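Local coordinates for cellulase (Uncultured bacterium, PDB 3WX5), which probably hydrolyses internal beta-1,4-glucosidic bonds of cellulose as an endoglucanase of glycoside hydrolase family 12, at residues 138-143 / 208-213; 102-107 / 122-127. All coordinates share one frame; numbering follows the deposited sequence.

Contact 1. Residues 138-143 / 208-213; sequences GGAELM and GYISPT
A140 and L142 rest against I210 where a strand of the family 12 beta-sandwich, or jelly roll, passes the loop that leaves its helix, a small example of a strand face covered by apolar contact alone. The chain enters through G139, whose backbone bonds to N179, and A140 then takes up backbone pairing with F126. The methyl of A140 points at the loop: its CB lies 3.8 Å from CG1 of I210 and 4.1 Å from the carbonyl O of Y209. E141 faces the reverse way, and its OE1 accepts a bond from W178 NE1. With L142 the strand turns again to the loop. Its CG stands anti to the backbone N (chi1 -172°), beside the carbonyl carbon, which carries the branch out to meet I210 at about a right angle and also to F200 and A204 of helix 197-206. I210 answers from a less direct start, because its CB does not aim at the strand; the extended CG1-CD1 arm (chi2 -180°) brings the end closer. No hydrogen bond joins the two segments, and only 127 Å² is buried between them. Neighbours complete the layer: F126 touches both L142 and I210, while the ring of Y209 turns from the strand to stack on F173. The far end of the arm makes the last touch, CD1 of I210 lying 4.1 Å from CD1 of L142.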
ATOM      1  N   GLY A 138      -6.803  16.753  -1.272  1.00 13.01           N
ATOM      2  CA  GLY A 138      -5.961  17.764  -1.941  1.00 14.76           C
ATOM      3  C   GLY A 138      -4.567  17.257  -2.253  1.00 14.53           C
ATOM      4  O   GLY A 138      -3.736  17.979  -2.841  1.00 14.00           O
ATOM      5  N   GLY A 139      -4.344  15.983  -1.953  1.00 11.81           N
ATOM      6  CA  GLY A 139      -3.097  15.300  -2.324  1.00 10.96           C
ATOM      7  C   GLY A 139      -3.319  14.150  -3.283  1.00  8.93           C
ATOM      8  O   GLY A 139      -3.947  14.336  -4.311  1.00 11.58           O
ATOM      9  N   ALA A 140      -2.637  13.025  -3.043  1.00 11.30           N
ATOM     10  CA  ALA A 140      -2.660  11.926  -4.019  1.00 10.03           C
ATOM     11  C   ALA A 140      -2.439  10.593  -3.323  1.00 10.89           C
ATOM     12  O   ALA A 140      -1.923  10.518  -2.198  1.00 10.82           O
ATOM     13  CB  ALA A 140      -1.588  12.124  -5.106  1.00  9.83           C
ATOM     14  N   GLU A 141      -2.869   9.542  -4.011  1.00  9.57           N
ATOM     15  CA  GLU A 141      -2.629   8.184  -3.599  1.00 11.01           C
ATOM     16  C   GLU A 141      -2.040   7.500  -4.818  1.00 11.33           C
ATOM     17  O   GLU A 141      -2.614   7.576  -5.921  1.00 10.79           O
ATOM     18  CB  GLU A 141      -3.957   7.500  -3.234  1.00 11.98           C
ATOM     19  CG  GLU A 141      -3.833   5.986  -2.988  1.00 11.55           C
ATOM     20  CD  GLU A 141      -5.185   5.318  -2.731  1.00 12.07           C
ATOM     21  OE1 GLU A 141      -6.244   5.957  -2.933  1.00 11.33           O
ATOM     22  OE2 GLU A 141      -5.189   4.150  -2.300  1.00 15.40           O
ATOM     23  N   LEU A 142      -0.905   6.836  -4.612  1.00 10.71           N
ATOM     24  CA  LEU A 142      -0.246   6.113  -5.690  1.00 10.91           C
ATOM     25  C   LEU A 142      -0.185   4.636  -5.337  1.00  9.81           C
ATOM     26  O   LEU A 142       0.384   4.251  -4.316  1.00  8.75           O
ATOM     27  CB  LEU A 142       1.151   6.684  -5.949  1.00 11.94           C
ATOM     28  CG  LEU A 142       1.912   6.170  -7.174  1.00 10.90           C
ATOM     29  CD1 LEU A 142       3.042   7.163  -7.590  1.00  7.76           C
ATOM     30  CD2 LEU A 142       2.492   4.790  -6.909  1.00 13.42           C
ATOM     31  N   MET A 143      -0.864   3.825  -6.132  1.00  9.55           N
ATOM     32  CA  MET A 143      -0.882   2.388  -5.911  1.00  9.65           C
ATOM     33  C   MET A 143       0.001   1.675  -6.942  1.00 11.29           C
ATOM     34  O   MET A 143       0.086   2.093  -8.099  1.00 10.71           O
ATOM     35  CB  MET A 143      -2.308   1.829  -6.023  1.00 10.88           C
ATOM     36  CG  MET A 143      -3.352   2.492  -5.128  1.00 10.72           C
ATOM     37  SD  MET A 143      -4.719   1.327  -4.759  1.00 12.05           S
ATOM     38  CE  MET A 143      -3.990   0.224  -3.512  1.00  9.78           C
ATOM     39  N   GLY A 208       1.500  15.194 -14.198  1.00 12.79           N
ATOM     40  CA  GLY A 208       0.753  16.251 -13.560  1.00 13.75           C
ATOM     41  C   GLY A 208      -0.178  15.753 -12.468  1.00 14.07           C
ATOM     42  O   GLY A 208      -1.022  16.504 -11.996  1.00 15.05           O
ATOM     43  N   TYR A 209      -0.015  14.495 -12.051  1.00 10.65           N
ATOM     44  CA  TYR A 209      -0.916  13.905 -11.048  1.00  9.24           C
ATOM     45  C   TYR A 209      -0.431  14.136  -9.623  1.00 10.26           C
ATOM     46  O   TYR A 209      -1.213  14.023  -8.674  1.00 11.49           O
ATOM     47  CB  TYR A 209      -1.072  12.394 -11.276  1.00  8.50           C
ATOM     48  CG  TYR A 209      -1.641  12.024 -12.650  1.00  9.84           C
ATOM     49  CD1 TYR A 209      -2.545  12.849 -13.291  1.00 11.15           C
ATOM     50  CD2 TYR A 209      -1.421  10.761 -13.183  1.00 10.84           C
ATOM     51  CE1 TYR A 209      -3.091  12.491 -14.550  1.00 12.67           C
ATOM     52  CE2 TYR A 209      -1.972  10.383 -14.433  1.00 11.96           C
ATOM     53  CZ  TYR A 209      -2.780  11.258 -15.099  1.00 12.19           C
ATOM     54  OH  TYR A 209      -3.360  10.874 -16.295  1.00 16.48           O
ATOM     55  N   ILE A 210       0.877  14.288  -9.459  1.00 10.63           N
ATOM     56  CA  ILE A 210       1.422  14.584  -8.137  1.00 11.36           C
ATOM     57  C   ILE A 210       2.226  15.870  -8.261  1.00 14.35           C
ATOM     58  O   ILE A 210       3.032  16.021  -9.177  1.00 14.74           O
ATOM     59  CB  ILE A 210       2.320  13.433  -7.628  1.00 12.54           C
ATOM     60  CG1 ILE A 210       1.460  12.194  -7.290  1.00 10.14           C
ATOM     61  CG2 ILE A 210       3.086  13.869  -6.370  1.00 12.93           C
ATOM     62  CD1 ILE A 210       2.228  11.053  -6.798  1.00 10.19           C
ATOM     63  N   SER A 211       1.991  16.819  -7.372  1.00 14.27           N
ATOM     64  CA  SER A 211       2.864  17.989  -7.321  1.00 16.32           C
ATOM     65  C   SER A 211       4.163  17.672  -6.592  1.00 14.41           C
ATOM     66  O   SER A 211       4.142  17.151  -5.477  1.00 14.43           O
ATOM     67  CB  SER A 211       2.178  19.173  -6.636  1.00 16.71           C
ATOM     68  OG  SER A 211       3.129  20.198  -6.340  1.00 20.71           O
ATOM     69  N   PRO A 212       5.309  18.065  -7.184  1.00 13.85           N
ATOM     70  CA  PRO A 212       6.584  17.755  -6.528  1.00 13.82           C
ATOM     71  C   PRO A 212       6.775  18.516  -5.209  1.00 13.95           C
ATOM     72  O   PRO A 212       7.670  18.179  -4.428  1.00 13.91           O
ATOM     73  CB  PRO A 212       7.636  18.134  -7.587  1.00 16.29           C
ATOM     74  CG  PRO A 212       6.976  19.162  -8.438  1.00 16.27           C
ATOM     75  CD  PRO A 212       5.478  18.849  -8.419  1.00 14.40           C
ATOM     76  N   THR A 213       5.897  19.476  -4.906  1.00 12.58           N
ATOM     77  CA  THR A 213       5.973  20.148  -3.600  1.00 12.32           C
ATOM     78  C   THR A 213       5.050  19.497  -2.551  1.00 12.61           C
ATOM     79  O   THR A 213       5.105  19.841  -1.379  1.00 13.17           O
ATOM     80  CB  THR A 213       5.645  21.653  -3.667  1.00 14.12           C
ATOM     81  OG1 THR A 213       4.319  21.830  -4.165  1.00 19.54           O
ATOM     82  CG2 THR A 213       6.636  22.398  -4.568  1.00 15.18           C
TER

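Contact 2. Residues 102-107 / 122-127; sequences SRLQSN and YDLWFS
Y122 reaches across the core of the beta-sandwich to S106, joining two strands that belong to opposing sheets. Segments 102-107 and 122-127 run nearly antiparallel, at 150°, with their axes 11.4 Å apart at closest approach, so side chains alone bridge them. The tight part is polar. OH of Y122 donates a hydrogen bond of 2.7 Å to OG of S106, which meets the phenol in plane at the ring edge. OG also lies 3.4 Å from CE2 of Y122, so the serine sits beside this corner of the ring and not over a face. Its OG is anti to the backbone N (chi1 178°), a setting that turns the hydroxyl across the core, and the same oxygen bonds to O of S238 on the neighbouring strand. I144 and T221 touch the tyrosine from its own sheet. The leucines meet more loosely: CD2 of L104 comes no nearer than 4.3 Å to CD2 of L124, and L197 and I201 of helix 197-206 and L216 also pack on L104. The loose, outward side is the reverse face of strand 102-107, where Q105 points away from the core and R103 is exposed, next to the classic bulge that S102 and R103 form opposite T242. Exchanging Y122 for a phenylalanine would probably leave S106 OG without its donor from the facing sheet. Since the carbonyl of S238 can only accept, the buried bonds form a directed relay from tyrosine to serine to backbone, each hydroxyl spending its proton inside the core.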
ATOM      1  N   SER A 102      15.652  11.631  -2.789  1.00 13.96           N
ATOM      2  CA  SER A 102      16.681  11.176  -3.752  1.00 15.48           C
ATOM      3  C   SER A 102      16.423   9.767  -4.263  1.00 14.97           C
ATOM      4  O   SER A 102      16.450   9.537  -5.465  1.00 15.33           O
ATOM      5  CB  SER A 102      18.110  11.262  -3.207  1.00 16.99           C
ATOM      6  OG  SER A 102      18.257  10.469  -2.045  1.00 27.41           O
ATOM      7  N   ARG A 103      16.143   8.839  -3.349  1.00 15.03           N
ATOM      8  CA  ARG A 103      15.909   7.432  -3.714  1.00 13.73           C
ATOM      9  C   ARG A 103      14.824   6.824  -2.833  1.00 13.58           C
ATOM     10  O   ARG A 103      14.764   7.092  -1.630  1.00 13.93           O
ATOM     11  CB  ARG A 103      17.186   6.598  -3.556  1.00 16.15           C
ATOM     12  CG  ARG A 103      18.235   6.839  -4.654  1.00 26.06           C
ATOM     13  CD  ARG A 103      19.562   6.080  -4.356  1.00 40.88           C
ATOM     14  NE  ARG A 103      20.449   6.821  -3.442  1.00 50.68           N
ATOM     15  CZ  ARG A 103      21.624   6.382  -2.980  1.00 55.48           C
ATOM     16  NH1 ARG A 103      22.078   5.180  -3.316  1.00 57.52           N
ATOM     17  NH2 ARG A 103      22.343   7.142  -2.155  1.00 54.19           N
ATOM     18  N   LEU A 104      14.122   5.843  -3.386  1.00 11.27           N
ATOM     19  CA  LEU A 104      13.132   5.116  -2.610  1.00 10.28           C
ATOM     20  C   LEU A 104      12.909   3.748  -3.202  1.00 10.71           C
ATOM     21  O   LEU A 104      12.494   3.624  -4.353  1.00 11.89           O
ATOM     22  CB  LEU A 104      11.822   5.893  -2.578  1.00  9.56           C
ATOM     23  CG  LEU A 104      10.720   5.202  -1.769  1.00 11.58           C
ATOM     24  CD1 LEU A 104      11.137   5.021  -0.269  1.00  9.70           C
ATOM     25  CD2 LEU A 104       9.376   5.991  -1.894  1.00 12.64           C
ATOM     26  N   GLN A 105      13.212   2.713  -2.427  1.00 11.98           N
ATOM     27  CA  GLN A 105      13.050   1.343  -2.930  1.00 11.77           C
ATOM     28  C   GLN A 105      12.458   0.452  -1.857  1.00 10.15           C
ATOM     29  O   GLN A 105      12.490   0.773  -0.670  1.00 11.96           O
ATOM     30  CB  GLN A 105      14.385   0.759  -3.405  1.00 14.43           C
ATOM     31  CG  GLN A 105      15.431   0.625  -2.314  1.00 19.92           C
ATOM     32  CD  GLN A 105      16.741   0.036  -2.849  1.00 32.48           C
ATOM     33  OE1 GLN A 105      17.380   0.629  -3.718  1.00 35.11           O
ATOM     34  NE2 GLN A 105      17.056  -1.195  -2.437  1.00 33.40           N
ATOM     35  N   SER A 106      11.924  -0.682  -2.292  1.00 10.97           N
ATOM     36  CA  SER A 106      11.276  -1.583  -1.363  1.00 12.10           C
ATOM     37  C   SER A 106      11.350  -3.038  -1.815  1.00 12.05           C
ATOM     38  O   SER A 106      11.430  -3.315  -3.008  1.00 11.96           O
ATOM     39  CB  SER A 106       9.847  -1.097  -1.168  1.00 11.82           C
ATOM     40  OG  SER A 106       9.127  -1.952  -0.314  1.00 10.88           O
ATOM     41  N   ASN A 107      11.481  -3.944  -0.846  1.00 12.84           N
ATOM     42  CA  ASN A 107      11.242  -5.370  -1.040  1.00 13.33           C
ATOM     43  C   ASN A 107       9.890  -5.820  -0.485  1.00 11.47           C
ATOM     44  O   ASN A 107       9.449  -5.329   0.556  1.00 11.29           O
ATOM     45  CB  ASN A 107      12.333  -6.210  -0.346  1.00 12.58           C
ATOM     46  CG  ASN A 107      13.738  -5.779  -0.698  1.00 18.31           C
ATOM     47  OD1 ASN A 107      13.979  -5.131  -1.710  1.00 13.81           O
ATOM     48  ND2 ASN A 107      14.689  -6.141   0.165  1.00 19.68           N
ATOM     49  N   TYR A 122       1.052  -1.977  -3.373  1.00  6.73           N
ATOM     50  CA  TYR A 122       1.582  -0.851  -2.585  1.00  8.72           C
ATOM     51  C   TYR A 122       0.521   0.267  -2.602  1.00  8.11           C
ATOM     52  O   TYR A 122      -0.258   0.374  -3.551  1.00  9.33           O
ATOM     53  CB  TYR A 122       2.854  -0.341  -3.250  1.00  8.21           C
ATOM     54  CG  TYR A 122       4.085  -1.143  -2.896  1.00  8.87           C
ATOM     55  CD1 TYR A 122       4.394  -2.328  -3.568  1.00 11.06           C
ATOM     56  CD2 TYR A 122       4.889  -0.759  -1.844  1.00  9.66           C
ATOM     57  CE1 TYR A 122       5.526  -3.052  -3.234  1.00 12.44           C
ATOM     58  CE2 TYR A 122       6.027  -1.459  -1.521  1.00 11.94           C
ATOM     59  CZ  TYR A 122       6.321  -2.626  -2.193  1.00 13.75           C
ATOM     60  OH  TYR A 122       7.454  -3.350  -1.870  1.00 12.59           O
ATOM     61  N   ASP A 123       0.573   1.140  -1.606  1.00  8.66           N
ATOM     62  CA  ASP A 123      -0.334   2.286  -1.490  1.00  8.85           C
ATOM     63  C   ASP A 123       0.517   3.384  -0.859  1.00 11.60           C
ATOM     64  O   ASP A 123       1.022   3.194   0.249  1.00 10.83           O
ATOM     65  CB  ASP A 123      -1.510   1.885  -0.551  1.00  9.51           C
ATOM     66  CG  ASP A 123      -2.741   2.745  -0.759  1.00 10.84           C
ATOM     67  OD1 ASP A 123      -2.784   3.392  -1.804  1.00 12.82           O
ATOM     68  OD2 ASP A 123      -3.689   2.731   0.073  1.00 12.96           O
ATOM     69  N   LEU A 124       0.826   4.442  -1.618  1.00  8.80           N
ATOM     70  CA  LEU A 124       1.622   5.547  -1.068  1.00 11.52           C
ATOM     71  C   LEU A 124       0.746   6.791  -1.000  1.00 11.88           C
ATOM     72  O   LEU A 124       0.018   7.097  -1.953  1.00 10.59           O
ATOM     73  CB  LEU A 124       2.828   5.843  -1.982  1.00 11.06           C
ATOM     74  CG  LEU A 124       4.040   4.902  -1.907  1.00 10.46           C
ATOM     75  CD1 LEU A 124       3.689   3.511  -2.380  1.00  9.08           C
ATOM     76  CD2 LEU A 124       5.183   5.466  -2.771  1.00 11.25           C
ATOM     77  N   TRP A 125       0.938   7.600   0.049  1.00  9.37           N
ATOM     78  CA  TRP A 125       0.009   8.686   0.328  1.00 11.61           C
ATOM     79  C   TRP A 125       0.806   9.993   0.335  1.00 11.22           C
ATOM     80  O   TRP A 125       1.876  10.070   0.945  1.00 10.65           O
ATOM     81  CB  TRP A 125      -0.692   8.487   1.694  1.00 11.33           C
ATOM     82  CG  TRP A 125      -1.803   7.478   1.667  1.00 11.62           C
ATOM     83  CD1 TRP A 125      -1.790   6.214   2.200  1.00 11.69           C
ATOM     84  CD2 TRP A 125      -3.085   7.637   1.045  1.00 10.91           C
ATOM     85  NE1 TRP A 125      -3.000   5.601   1.974  1.00 14.69           N
ATOM     86  CE2 TRP A 125      -3.787   6.424   1.214  1.00 14.15           C
ATOM     87  CE3 TRP A 125      -3.713   8.695   0.381  1.00  8.63           C
ATOM     88  CZ2 TRP A 125      -5.123   6.265   0.804  1.00 12.46           C
ATOM     89  CZ3 TRP A 125      -5.024   8.516  -0.078  1.00 11.90           C
ATOM     90  CH2 TRP A 125      -5.681   7.277   0.068  1.00 10.98           C
ATOM     91  N   PHE A 126       0.252  10.998  -0.329  1.00 10.89           N
ATOM     92  CA  PHE A 126       0.882  12.317  -0.477  1.00 10.82           C
ATOM     93  C   PHE A 126      -0.101  13.433  -0.126  1.00 11.89           C
ATOM     94  O   PHE A 126      -1.299  13.333  -0.390  1.00 10.13           O
ATOM     95  CB  PHE A 126       1.308  12.531  -1.932  1.00 10.94           C
ATOM     96  CG  PHE A 126       2.168  11.425  -2.483  1.00 11.43           C
ATOM     97  CD1 PHE A 126       1.596  10.232  -2.921  1.00 10.10           C
ATOM     98  CD2 PHE A 126       3.532  11.614  -2.661  1.00 12.39           C
ATOM     99  CE1 PHE A 126       2.409   9.188  -3.397  1.00 10.70           C
ATOM    100  CE2 PHE A 126       4.322  10.621  -3.236  1.00 12.53           C
ATOM    101  CZ  PHE A 126       3.740   9.420  -3.642  1.00 10.70           C
ATOM    102  N   SER A 127       0.426  14.566   0.348  1.00 11.61           N
ATOM    103  CA  SER A 127      -0.417  15.747   0.376  1.00 13.56           C
ATOM    104  C   SER A 127       0.395  17.005   0.622  1.00 11.60           C
ATOM    105  O   SER A 127       1.573  16.917   0.983  1.00 11.67           O
ATOM    106  CB  SER A 127      -1.473  15.618   1.468  1.00 15.99           C
ATOM    107  OG  SER A 127      -0.974  16.165   2.671  1.00 17.09           O
TER

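Contacts 1 and 2 lie about 12 Å apart, centre to centre, and meet through the adjacent antiparallel strands 117-127 and 140-149. A probable backbone hydrogen bond of 2.7 Å runs from L124 N to L142 O. On the face that packs inward, F126 is the common element, touching L142 and I210 of contact 1, while I201 of helix 197-206 touches both F126 and L104. The other face of the same strands carries D123, W125 and E141; OE2 of E141 comes within 2.6 Å of OD1 of D123. In family 12 enzymes the concave sheet lines the cellulose cleft, so both contacts probably lie behind its floor, contact 2 nearer the middle of the molecule.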